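Side-chain contact in cystine knot (fluoropropylated) (Momordica cochinchinensis, PDB 6CDX), which is an engineered squash-type trypsin inhibitor scaffold, fluoropropylated for PET imaging, that binds the integrin alpha v beta6: residues T9-G12 and T13-F16. Residues are numbered along the deposited sequence; the frame is centred on the assembly and turned at random.
Sequences TDLG and TLLF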
ATOM      1  N   THR A   9      -6.124   7.894  -7.362  1.00  7.92           N
ATOM      2  CA  THR A   9      -5.233   8.932  -7.886  1.00  9.00           C
ATOM      3  C   THR A   9      -4.815   9.970  -6.865  1.00  7.59           C
ATOM      4  O   THR A   9      -4.321  11.034  -7.332  1.00  7.87           O
ATOM      5  CB  THR A   9      -5.884   9.559  -9.069  1.00 11.30           C
ATOM      6  OG1 THR A   9      -7.195  10.030  -8.707  1.00 10.71           O
ATOM      7  CG2 THR A   9      -6.007   8.532 -10.202  1.00 11.94           C
ATOM      8  N   ASP A  10      -4.993   9.731  -5.606  1.00  8.57           N
ATOM      9  CA  ASP A  10      -4.398  10.546  -4.563  1.00  8.53           C
ATOM     10  C   ASP A  10      -3.129   9.899  -4.113  1.00  7.92           C
ATOM     11  O   ASP A  10      -2.570   8.995  -4.776  1.00  8.00           O
ATOM     12  CB  ASP A  10      -5.419  10.776  -3.448  1.00  9.03           C
ATOM     13  CG  ASP A  10      -5.747   9.536  -2.689  1.00  8.56           C
ATOM     14  OD1 ASP A  10      -5.195   8.428  -3.030  1.00  7.67           O
ATOM     15  OD2 ASP A  10      -6.556   9.581  -1.785  1.00 11.37           O
ATOM     16  N   LEU A  11      -2.661  10.333  -2.952  1.00  7.44           N
ATOM     17  CA  LEU A  11      -1.394   9.831  -2.378  1.00  6.55           C
ATOM     18  C   LEU A  11      -1.711   8.922  -1.179  1.00  6.48           C
ATOM     19  O   LEU A  11      -0.889   8.783  -0.271  1.00  6.22           O
ATOM     20  CB  LEU A  11      -0.495  10.984  -1.993  1.00  7.46           C
ATOM     21  CG  LEU A  11       0.076  11.749  -3.133  1.00  8.51           C
ATOM     22  CD1 LEU A  11       0.916  12.922  -2.686  1.00  9.80           C
ATOM     23  CD2 LEU A  11       0.906  10.857  -4.031  1.00  9.62           C
ATOM     24  N   GLY A  12      -2.840   8.231  -1.179  1.00  6.79           N
ATOM     25  CA  GLY A  12      -3.153   7.277  -0.165  1.00  6.87           C
ATOM     26  C   GLY A  12      -2.033   6.256   0.066  1.00  6.00           C
ATOM     27  O   GLY A  12      -1.821   5.834   1.209  1.00  6.70           O
ATOM     28  N   THR A  13      -1.403   5.815  -1.010  1.00  5.76           N
ATOM     29  CA  THR A  13      -0.316   4.880  -0.835  1.00  5.65           C
ATOM     30  C   THR A  13       0.766   5.378   0.130  1.00  5.46           C
ATOM     31  O   THR A  13       1.334   4.570   0.880  1.00  5.66           O
ATOM     32  CB  THR A  13       0.270   4.525  -2.165  1.00  6.16           C
ATOM     33  OG1 THR A  13       1.509   3.793  -2.028  1.00 11.33           O
ATOM     34  CG2 THR A  13       0.714   5.685  -2.889  1.00  5.71           C
ATOM     35  N   LEU A  14       1.042   6.640   0.108  1.00  5.51           N
ATOM     36  CA  LEU A  14       2.077   7.233   0.936  1.00  5.59           C
ATOM     37  C   LEU A  14       1.707   7.312   2.413  1.00  5.75           C
ATOM     38  O   LEU A  14       2.563   7.627   3.254  1.00  6.93           O
ATOM     39  CB  LEU A  14       2.529   8.593   0.421  1.00  7.21           C
ATOM     40  CG  LEU A  14       3.115   8.595  -0.943  1.00  9.28           C
ATOM     41  CD1 LEU A  14       3.668   9.962  -1.316  1.00 10.98           C
ATOM     42  CD2 LEU A  14       4.164   7.622  -1.083  1.00 10.13           C
ATOM     43  N   LEU A  15       0.460   7.016   2.786  1.00  6.07           N
ATOM     44  CA  LEU A  15       0.092   6.873   4.171  1.00  6.78           C
ATOM     45  C   LEU A  15       0.504   5.496   4.728  1.00  6.69           C
ATOM     46  O   LEU A  15       0.455   5.312   5.968  1.00  8.70           O
ATOM     47  CB  LEU A  15      -1.420   6.992   4.348  1.00  7.08           C
ATOM     48  CG  LEU A  15      -2.029   8.328   4.009  1.00  8.61           C
ATOM     49  CD1 LEU A  15      -3.548   8.225   3.917  1.00 11.25           C
ATOM     50  CD2 LEU A  15      -1.473   9.426   4.949  1.00 10.14           C
ATOM     51  N   PHE A  16       0.915   4.536   3.843  1.00  5.42           N
ATOM     52  CA  PHE A  16       1.165   3.180   4.248  1.00  5.16           C
ATOM     53  C   PHE A  16       2.558   2.749   3.906  1.00  4.79           C
ATOM     54  O   PHE A  16       2.843   2.096   2.920  1.00  5.11           O
ATOM     55  CB  PHE A  16       0.113   2.269   3.633  1.00  5.25           C
ATOM     56  CG  PHE A  16      -1.246   2.522   4.167  1.00  5.64           C
ATOM     57  CD1 PHE A  16      -1.645   1.982   5.353  1.00  6.07           C
ATOM     58  CD2 PHE A  16      -2.154   3.282   3.455  1.00  6.39           C
ATOM     59  CE1 PHE A  16      -2.930   2.224   5.800  1.00  7.67           C
ATOM     60  CE2 PHE A  16      -3.430   3.505   3.967  1.00  7.07           C
ATOM     61  CZ  PHE A  16      -3.789   2.998   5.138  1.00  7.87           C
TER
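An Asx turn running into a short helical turn shapes what is probably the integrin-binding loop of this disulfide-rich cystine knot, where Leu11 and Gly12 turn their carbonyls to the residues that follow. The sequence RTDLGTLL carries the RGD-like RTD followed by LXXL, a pattern known from ligands of alpha v beta6, and illustrates how one turn can set two leucines on one side. Leu14 N donates to Leu11 O at 2.9 Å, a bent bond of 136°, and Leu15 N donates to Gly12 O at 3.0 Å; both donors stand above the carbonyl planes. The Asx turn itself is Asp10 OD1 accepting from Gly12 N, two residues on, at 3.0 Å, met from above the carboxylate plane, while Arg8 forms a salt bridge with the same oxygen. The turn brings Leu11 and Leu14 onto one side, and similar first torsions, CG beside the backbone N (chi1 -70° and -61°), keep the side chains alongside; CD2 of Leu11 reaches CD1 of Leu14 at 4.0 Å. Thr13 OG1 is hydrogen-bonded to Cys36 O, tying the turn to the disulfide-bonded body, and Phe16 packs on Pro25 and Cys36. The Phe16 ring presents its edge to the turn, with CD2 3.4 Å from Gly12 O.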